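Long-range contact in zona occludens toxin N-terminal domain-containing protein (Neisseria meningitidis MC58, PDB 2R2A), which is of uncharacterised function but, as the N-terminal Zot domain of a putative membrane protein, has a P-loop NTPase-like fold and probably binds nucleotide: residues A[154-166]-A[172-184]. Residues are numbered along the deposited sequence; the frame is centred on the assembly and turned at random. Where two conformers were deposited one is given.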
ATOM      1  N   LYS A 154      -3.636  23.288  -7.556  0.60 18.32           N
ATOM      2  CA  LYS A 154      -3.055  23.771  -8.822  0.60 18.77           C
ATOM      3  C   LYS A 154      -2.235  25.090  -8.817  0.60 19.54           C
ATOM      4  O   LYS A 154      -1.631  25.462  -9.821  0.60 18.46           O
ATOM      5  CB  LYS A 154      -4.084  23.716  -9.962  0.60 19.21           C
ATOM      6  CG  LYS A 154      -4.969  22.448  -9.967  0.60 19.81           C
ATOM      7  CD  LYS A 154      -4.186  21.134  -9.914  0.60 21.18           C
ATOM      8  CE  LYS A 154      -5.144  19.952  -9.692  0.60 23.35           C
ATOM      9  NZ  LYS A 154      -6.148  19.805 -10.812  0.60 25.91           N
HETATM   10  N   MSE A 155      -2.223  25.780  -7.673  0.60 20.10           N
HETATM   11  CA  MSE A 155      -1.019  26.491  -7.229  0.60 20.42           C
HETATM   12  C   MSE A 155      -0.381  25.444  -6.301  0.60 20.66           C
HETATM   13  O   MSE A 155       0.101  25.746  -5.212  0.60 20.61           O
HETATM   14  CB  MSE A 155      -1.339  27.784  -6.466  0.60 20.70           C
HETATM   15  CG  MSE A 155      -1.807  28.964  -7.328  0.60 21.20           C
HETATM   16 SE   MSE A 155      -0.590  29.557  -8.753  0.36 24.87          SE
HETATM   17  CE  MSE A 155       0.783  30.382  -7.641  0.60 23.54           C
ATOM     18  N   GLY A 156      -0.446  24.188  -6.741  0.60 20.25           N
ATOM     19  CA  GLY A 156       0.055  23.074  -5.975  0.60 20.45           C
ATOM     20  C   GLY A 156      -0.012  23.001  -4.442  0.60 20.34           C
ATOM     21  O   GLY A 156       0.719  22.136  -3.943  0.60 20.44           O
HETATM   22  N   MSE A 157      -0.779  23.878  -3.701  0.60 20.00           N
HETATM   23  CA  MSE A 157      -1.130  23.631  -2.229  0.60 19.99           C
HETATM   24  C   MSE A 157      -1.718  22.252  -2.189  0.60 16.64           C
HETATM   25  O   MSE A 157      -2.743  22.011  -2.826  0.60 15.08           O
HETATM   26  CB  MSE A 157      -2.154  24.600  -1.515  0.60 19.62           C
HETATM   27  CG  MSE A 157      -2.781  24.005  -0.101  0.60 20.99           C
HETATM   28 SE   MSE A 157      -4.125  24.839   1.268  0.76 29.44          SE
HETATM   29  CE  MSE A 157      -5.797  24.303   0.425  0.60 22.70           C
ATOM     30  N   ARG A 158      -1.082  21.348  -1.455  1.00 14.60           N
ATOM     31  CA  ARG A 158      -1.598  20.014  -1.341  1.00 12.81           C
ATOM     32  C   ARG A 158      -2.291  19.823  -0.009  1.00 11.20           C
ATOM     33  O   ARG A 158      -1.812  20.307   1.000  1.00 10.29           O
ATOM     34  CB  ARG A 158      -0.456  18.995  -1.459  1.00 11.97           C
ATOM     35  CG  ARG A 158       0.061  18.859  -2.938  1.00 13.45           C
ATOM     36  CD  ARG A 158       1.319  18.020  -3.006  1.00 12.96           C
ATOM     37  NE  ARG A 158       2.475  18.693  -2.401  1.00 11.03           N
ATOM     38  CZ  ARG A 158       3.695  18.156  -2.336  1.00 13.49           C
ATOM     39  NH1 ARG A 158       3.897  16.944  -2.851  1.00 14.31           N
ATOM     40  NH2 ARG A 158       4.701  18.839  -1.770  1.00 10.13           N
ATOM     41  N   THR A 159      -3.449  19.198  -0.090  1.00 10.69           N
ATOM     42  CA  THR A 159      -4.286  18.792   1.029  1.00 12.22           C
ATOM     43  C   THR A 159      -4.314  17.272   1.083  1.00 12.54           C
ATOM     44  O   THR A 159      -4.497  16.582   0.037  1.00 13.71           O
ATOM     45  CB  THR A 159      -5.718  19.286   0.768  1.00 13.08           C
ATOM     46  OG1 THR A 159      -5.673  20.706   0.594  1.00 15.60           O
ATOM     47  CG2 THR A 159      -6.644  18.969   1.986  1.00 14.02           C
ATOM     48  N   LEU A 160      -4.135  16.729   2.283  1.00 11.50           N
ATOM     49  CA  LEU A 160      -4.337  15.336   2.489  1.00 13.12           C
ATOM     50  C   LEU A 160      -5.813  15.127   2.943  1.00 13.46           C
ATOM     51  O   LEU A 160      -6.219  15.665   3.948  1.00 13.00           O
ATOM     52  CB  LEU A 160      -3.384  14.902   3.599  1.00 13.10           C
ATOM     53  CG  LEU A 160      -3.377  13.419   3.787  1.00 18.41           C
ATOM     54  CD1 LEU A 160      -2.617  12.832   2.598  1.00 18.40           C
ATOM     55  CD2 LEU A 160      -2.681  13.140   5.098  1.00 21.33           C
ATOM     56  N   LEU A 161      -6.576  14.368   2.170  1.00 12.84           N
ATOM     57  CA  LEU A 161      -7.967  14.010   2.494  1.00 13.91           C
ATOM     58  C   LEU A 161      -7.899  12.628   3.122  1.00 15.29           C
ATOM     59  O   LEU A 161      -7.174  11.723   2.615  1.00 16.02           O
ATOM     60  CB  LEU A 161      -8.822  13.995   1.223  1.00 13.26           C
ATOM     61  CG  LEU A 161      -8.872  15.304   0.372  1.00 13.36           C
ATOM     62  CD1 LEU A 161      -9.748  15.073  -0.849  1.00 13.85           C
ATOM     63  CD2 LEU A 161      -9.463  16.432   1.207  1.00 11.85           C
ATOM     64  N   GLU A 162      -8.667  12.440   4.181  1.00 15.01           N
ATOM     65  CA  GLU A 162      -8.667  11.154   4.872  1.00 15.64           C
ATOM     66  C   GLU A 162     -10.093  10.645   5.132  1.00 14.67           C
ATOM     67  O   GLU A 162     -10.940  11.384   5.653  1.00 13.83           O
ATOM     68  CB  GLU A 162      -7.948  11.258   6.214  1.00 17.04           C
ATOM     69  CG  GLU A 162      -7.806   9.895   6.864  1.00 22.92           C
ATOM     70  CD  GLU A 162      -7.322   9.937   8.299  1.00 29.46           C
ATOM     71  OE1 GLU A 162      -6.709  10.942   8.736  1.00 30.06           O
ATOM     72  OE2 GLU A 162      -7.562   8.918   8.976  1.00 32.72           O
ATOM     73  N   TRP A 163     -10.312   9.377   4.792  1.00 14.36           N
ATOM     74  CA  TRP A 163     -11.572   8.698   5.108  1.00 15.63           C
ATOM     75  C   TRP A 163     -11.255   7.395   5.827  1.00 16.87           C
ATOM     76  O   TRP A 163     -10.116   6.915   5.769  1.00 15.82           O
ATOM     77  CB  TRP A 163     -12.362   8.359   3.839  1.00 14.94           C
ATOM     78  CG  TRP A 163     -12.749   9.524   2.943  1.00 14.31           C
ATOM     79  CD1 TRP A 163     -13.929  10.209   2.933  1.00 15.09           C
ATOM     80  CD2 TRP A 163     -11.975  10.035   1.859  1.00 14.17           C
ATOM     81  NE1 TRP A 163     -13.937  11.148   1.919  1.00 15.05           N
ATOM     82  CE2 TRP A 163     -12.742  11.065   1.248  1.00 15.18           C
ATOM     83  CE3 TRP A 163     -10.683   9.750   1.367  1.00 13.28           C
ATOM     84  CZ2 TRP A 163     -12.257  11.814   0.161  1.00 16.44           C
ATOM     85  CZ3 TRP A 163     -10.198  10.473   0.263  1.00 16.21           C
ATOM     86  CH2 TRP A 163     -10.998  11.505  -0.322  1.00 14.75           C
ATOM     87  N   LYS A 164     -12.288   6.808   6.450  1.00 17.29           N
ATOM     88  CA  LYS A 164     -12.157   5.538   7.149  1.00 19.55           C
ATOM     89  C   LYS A 164     -12.591   4.364   6.266  1.00 20.56           C
ATOM     90  O   LYS A 164     -12.600   3.202   6.713  1.00 20.47           O
ATOM     91  CB  LYS A 164     -13.019   5.556   8.432  1.00 20.28           C
ATOM     92  CG  LYS A 164     -12.613   6.595   9.440  1.00 24.11           C
ATOM     93  CD  LYS A 164     -11.178   6.425   9.878  1.00 31.18           C
ATOM     94  CE  LYS A 164     -10.976   6.935  11.309  1.00 37.61           C
ATOM     95  NZ  LYS A 164      -9.531   7.211  11.620  1.00 40.14           N
ATOM     96  N   ILE A 165     -12.971   4.673   5.029  1.00 19.85           N
ATOM     97  CA  ILE A 165     -13.295   3.651   4.052  1.00 21.04           C
ATOM     98  C   ILE A 165     -12.737   4.132   2.718  1.00 20.71           C
ATOM     99  O   ILE A 165     -12.252   5.263   2.620  1.00 20.05           O
ATOM    100  CB  ILE A 165     -14.830   3.376   3.951  1.00 21.04           C
ATOM    101  CG1 ILE A 165     -15.585   4.599   3.372  1.00 20.31           C
ATOM    102  CG2 ILE A 165     -15.390   2.916   5.305  1.00 22.42           C
ATOM    103  CD1 ILE A 165     -17.135   4.340   3.264  1.00 23.84           C
ATOM    104  N   CYS A 166     -12.772   3.276   1.704  1.00 20.79           N
ATOM    105  CA  CYS A 166     -12.340   3.696   0.380  1.00 19.40           C
ATOM    106  C   CYS A 166     -13.347   4.699  -0.194  1.00 19.40           C
ATOM    107  O   CYS A 166     -14.552   4.430  -0.281  1.00 20.53           O
ATOM    108  CB  CYS A 166     -12.155   2.490  -0.554  1.00 20.37           C
ATOM    109  SG  CYS A 166     -11.742   2.988  -2.229  1.00 21.22           S
ATOM    110  N   LYS A 172     -14.544  14.461  -5.573  1.00 26.80           N
ATOM    111  CA  LYS A 172     -15.999  14.590  -5.388  1.00 27.67           C
ATOM    112  C   LYS A 172     -16.488  14.309  -3.932  1.00 26.32           C
ATOM    113  O   LYS A 172     -17.494  14.881  -3.485  1.00 25.54           O
ATOM    114  CB  LYS A 172     -16.711  13.691  -6.422  1.00 27.95           C
ATOM    115  CG  LYS A 172     -18.223  13.807  -6.524  1.00 31.23           C
ATOM    116  CD  LYS A 172     -18.723  13.377  -7.947  1.00 30.49           C
ATOM    117  CE  LYS A 172     -20.157  12.856  -7.915  1.00 35.49           C
ATOM    118  NZ  LYS A 172     -20.914  13.088  -9.203  1.00 38.41           N
HETATM  119  N   MSE A 173     -15.759  13.459  -3.196  1.00 25.62           N
HETATM  120  CA  MSE A 173     -16.124  13.099  -1.816  1.00 24.71           C
HETATM  121  C   MSE A 173     -15.308  13.817  -0.725  1.00 23.77           C
HETATM  122  O   MSE A 173     -15.293  13.397   0.441  1.00 23.33           O
HETATM  123  CB  MSE A 173     -16.048  11.577  -1.632  1.00 24.28           C
HETATM  124  CG  MSE A 173     -17.078  10.779  -2.483  1.00 24.86           C
HETATM  125 SE   MSE A 173     -16.714   8.892  -2.348  0.60 28.28          SE
HETATM  126  CE  MSE A 173     -16.912   8.629  -0.419  1.00 34.47           C
ATOM    127  N   ALA A 174     -14.634  14.897  -1.108  1.00 23.82           N
ATOM    128  CA  ALA A 174     -13.757  15.630  -0.197  1.00 25.21           C
ATOM    129  C   ALA A 174     -14.548  16.211   0.979  1.00 24.61           C
ATOM    130  O   ALA A 174     -14.036  16.244   2.088  1.00 25.93           O
ATOM    131  CB  ALA A 174     -13.015  16.743  -0.933  1.00 26.12           C
ATOM    132  N   SER A 175     -15.799  16.640   0.751  1.00 24.82           N
ATOM    133  CA  SER A 175     -16.655  17.114   1.830  1.00 24.39           C
ATOM    134  C   SER A 175     -16.921  16.121   2.975  1.00 24.33           C
ATOM    135  O   SER A 175     -17.269  16.560   4.073  1.00 24.77           O
ATOM    136  CB  SER A 175     -17.986  17.673   1.294  1.00 25.07           C
ATOM    137  OG  SER A 175     -18.813  16.600   0.841  1.00 27.29           O
ATOM    138  N   SER A 176     -16.752  14.815   2.759  1.00 22.22           N
ATOM    139  CA  SER A 176     -16.869  13.857   3.859  1.00 22.28           C
ATOM    140  C   SER A 176     -15.508  13.423   4.451  1.00 22.10           C
ATOM    141  O   SER A 176     -15.446  12.600   5.369  1.00 22.44           O
ATOM    142  CB  SER A 176     -17.681  12.635   3.449  1.00 22.16           C
ATOM    143  OG  SER A 176     -17.035  11.880   2.440  1.00 21.69           O
ATOM    144  N   ALA A 177     -14.437  13.979   3.910  1.00 20.21           N
ATOM    145  CA  ALA A 177     -13.064  13.692   4.380  1.00 18.72           C
ATOM    146  C   ALA A 177     -12.667  14.605   5.534  1.00 18.67           C
ATOM    147  O   ALA A 177     -13.222  15.690   5.712  1.00 17.94           O
ATOM    148  CB  ALA A 177     -12.079  13.869   3.220  1.00 19.62           C
ATOM    149  N   PHE A 178     -11.659  14.176   6.283  1.00 16.61           N
ATOM    150  CA  PHE A 178     -10.957  15.038   7.175  1.00 17.15           C
ATOM    151  C   PHE A 178      -9.779  15.567   6.339  1.00 17.52           C
ATOM    152  O   PHE A 178      -8.987  14.785   5.819  1.00 18.50           O
ATOM    153  CB  PHE A 178     -10.438  14.253   8.377  1.00 18.80           C
ATOM    154  CG  PHE A 178     -11.436  14.092   9.505  1.00 21.69           C
ATOM    155  CD1 PHE A 178     -12.836  14.033   9.266  1.00 23.16           C
ATOM    156  CD2 PHE A 178     -10.988  13.957  10.800  1.00 25.30           C
ATOM    157  CE1 PHE A 178     -13.744  13.874  10.327  1.00 25.23           C
ATOM    158  CE2 PHE A 178     -11.880  13.795  11.855  1.00 22.77           C
ATOM    159  CZ  PHE A 178     -13.264  13.783  11.619  1.00 23.72           C
ATOM    160  N   SER A 179      -9.652  16.888   6.275  1.00 15.43           N
ATOM    161  CA  SER A 179      -8.667  17.538   5.433  1.00 16.25           C
ATOM    162  C   SER A 179      -7.572  18.062   6.351  1.00 15.79           C
ATOM    163  O   SER A 179      -7.884  18.735   7.367  1.00 16.09           O
ATOM    164  CB  SER A 179      -9.341  18.758   4.766  1.00 16.77           C
ATOM    165  OG  SER A 179     -10.107  18.358   3.640  1.00 21.84           O
ATOM    166  N   SER A 180      -6.319  17.793   5.977  1.00 16.79           N
ATOM    167  CA  SER A 180      -5.162  18.399   6.644  1.00 17.11           C
ATOM    168  C   SER A 180      -4.109  18.809   5.627  1.00 16.26           C
ATOM    169  O   SER A 180      -4.087  18.356   4.472  1.00 14.64           O
ATOM    170  CB  SER A 180      -4.565  17.457   7.707  1.00 17.40           C
ATOM    171  OG  SER A 180      -4.187  16.229   7.114  1.00 21.06           O
ATOM    172  N   ILE A 181      -3.248  19.727   6.048  1.00 16.55           N
ATOM    173  CA  ILE A 181      -2.184  20.165   5.163  1.00 16.92           C
ATOM    174  C   ILE A 181      -1.240  18.968   4.896  1.00 16.94           C
ATOM    175  O   ILE A 181      -0.941  18.213   5.788  1.00 16.61           O
ATOM    176  CB  ILE A 181      -1.434  21.360   5.792  1.00 18.06           C
ATOM    177  CG1 ILE A 181      -0.488  21.987   4.772  1.00 18.90           C
ATOM    178  CG2 ILE A 181      -0.777  20.970   7.120  1.00 17.72           C
ATOM    179  CD1 ILE A 181      -1.243  22.581   3.594  1.00 13.87           C
ATOM    180  N   TYR A 182      -0.784  18.826   3.658  1.00 17.51           N
ATOM    181  CA  TYR A 182       0.149  17.739   3.310  1.00 17.01           C
ATOM    182  C   TYR A 182       1.478  18.006   4.016  1.00 17.69           C
ATOM    183  O   TYR A 182       1.979  19.121   3.956  1.00 16.60           O
ATOM    184  CB  TYR A 182       0.311  17.727   1.796  1.00 17.49           C
ATOM    185  CG  TYR A 182       1.333  16.755   1.261  1.00 17.89           C
ATOM    186  CD1 TYR A 182       0.988  15.428   1.025  1.00 18.76           C
ATOM    187  CD2 TYR A 182       2.648  17.182   0.985  1.00 17.68           C
ATOM    188  CE1 TYR A 182       1.932  14.540   0.530  1.00 18.97           C
ATOM    189  CE2 TYR A 182       3.602  16.289   0.472  1.00 17.91           C
ATOM    190  CZ  TYR A 182       3.218  14.968   0.276  1.00 17.88           C
ATOM    191  OH  TYR A 182       4.143  14.098  -0.240  1.00 18.84           O
ATOM    192  N   THR A 183       2.003  17.002   4.729  1.00 17.80           N
ATOM    193  CA  THR A 183       3.189  17.175   5.575  0.60 18.51           C
ATOM    194  C   THR A 183       4.169  16.025   5.337  1.00 18.66           C
ATOM    195  O   THR A 183       3.751  14.907   5.044  1.00 20.32           O
ATOM    196  CB  THR A 183       2.770  17.269   7.085  0.60 19.45           C
ATOM    197  OG1 THR A 183       2.053  18.491   7.315  0.60 18.54           O
ATOM    198  CG2 THR A 183       3.946  17.212   7.995  0.60 18.76           C
ATOM    199  N   LEU A 184       5.458  16.311   5.439  1.00 18.81           N
ATOM    200  CA  LEU A 184       6.500  15.283   5.299  1.00 20.94           C
ATOM    201  C   LEU A 184       7.473  15.358   6.453  1.00 20.57           C
ATOM    202  O   LEU A 184       7.665  16.425   7.046  1.00 19.20           O
ATOM    203  CB  LEU A 184       7.299  15.444   3.995  1.00 19.97           C
ATOM    204  CG  LEU A 184       6.513  15.192   2.690  1.00 21.32           C
ATOM    205  CD1 LEU A 184       7.397  15.388   1.472  1.00 21.30           C
ATOM    206  CD2 LEU A 184       5.900  13.805   2.662  1.00 19.97           C
TER
HETATM  207  O   HOH W   1       6.125  15.498  -2.187  1.00 38.68           O
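Leu-160 and Ser-180 pair through both of their backbone amides in the antiparallel ladder that joins strand 158-163 to strand 178-181. The bond from Leu-160 N to Ser-180 O is short, 2.7 Å; Glu-162 and Phe-178, the next hydrogen-bonded pair, repeat these two hydrogen bonds, and Tyr-182 N reaches Arg-158 O at 3.2 Å.

Flat groups finish the two ends of the ladder. At one, the Arg-158 guanidinium lies obliquely against the CD2-CE2 side of the Tyr-182 ring, planes 31° apart, Tyr-182 CE2 sitting over the centre of the guanidinium, 3.4 Å from Arg-158 CZ. Tyr-182 CG stands opposite the backbone N (chi1 175°), which carries the ring toward the arginine. Both carry polar hydrogens and so suit a place beside backbone carbonyls: Arg-158 NH1 bonds to Ser-16 O and Tyr-182 OH to Gly-17 O, and the two share a water.

At the other end Trp-163 offers both a polar edge and a broad face. Its NE1 bonds to Met-173 O at 3.0 Å, the acceptor lying in the indole plane, while Ser-176 N reaches the same oxygen from the opposite side of the carbonyl plane. Ala-177 CB, a small methyl, sits over the indole in a CH-pi contact, 3.5 Å from Trp-163 CE2.

On the sheet face carrying Leu-161 and Ser-179, the branched end of buried Leu-161 suits apolar packing against the 3-10 segment, CD1 meeting Ala-174 CB at 3.7 Å.

Strands 144-152, 158-163 and 178-181, the last outermost within the chain, form an antiparallel beta meander at the edge of a largely parallel sheet, next to a probable Walker A P-loop, consistent with the P-loop NTPase clan.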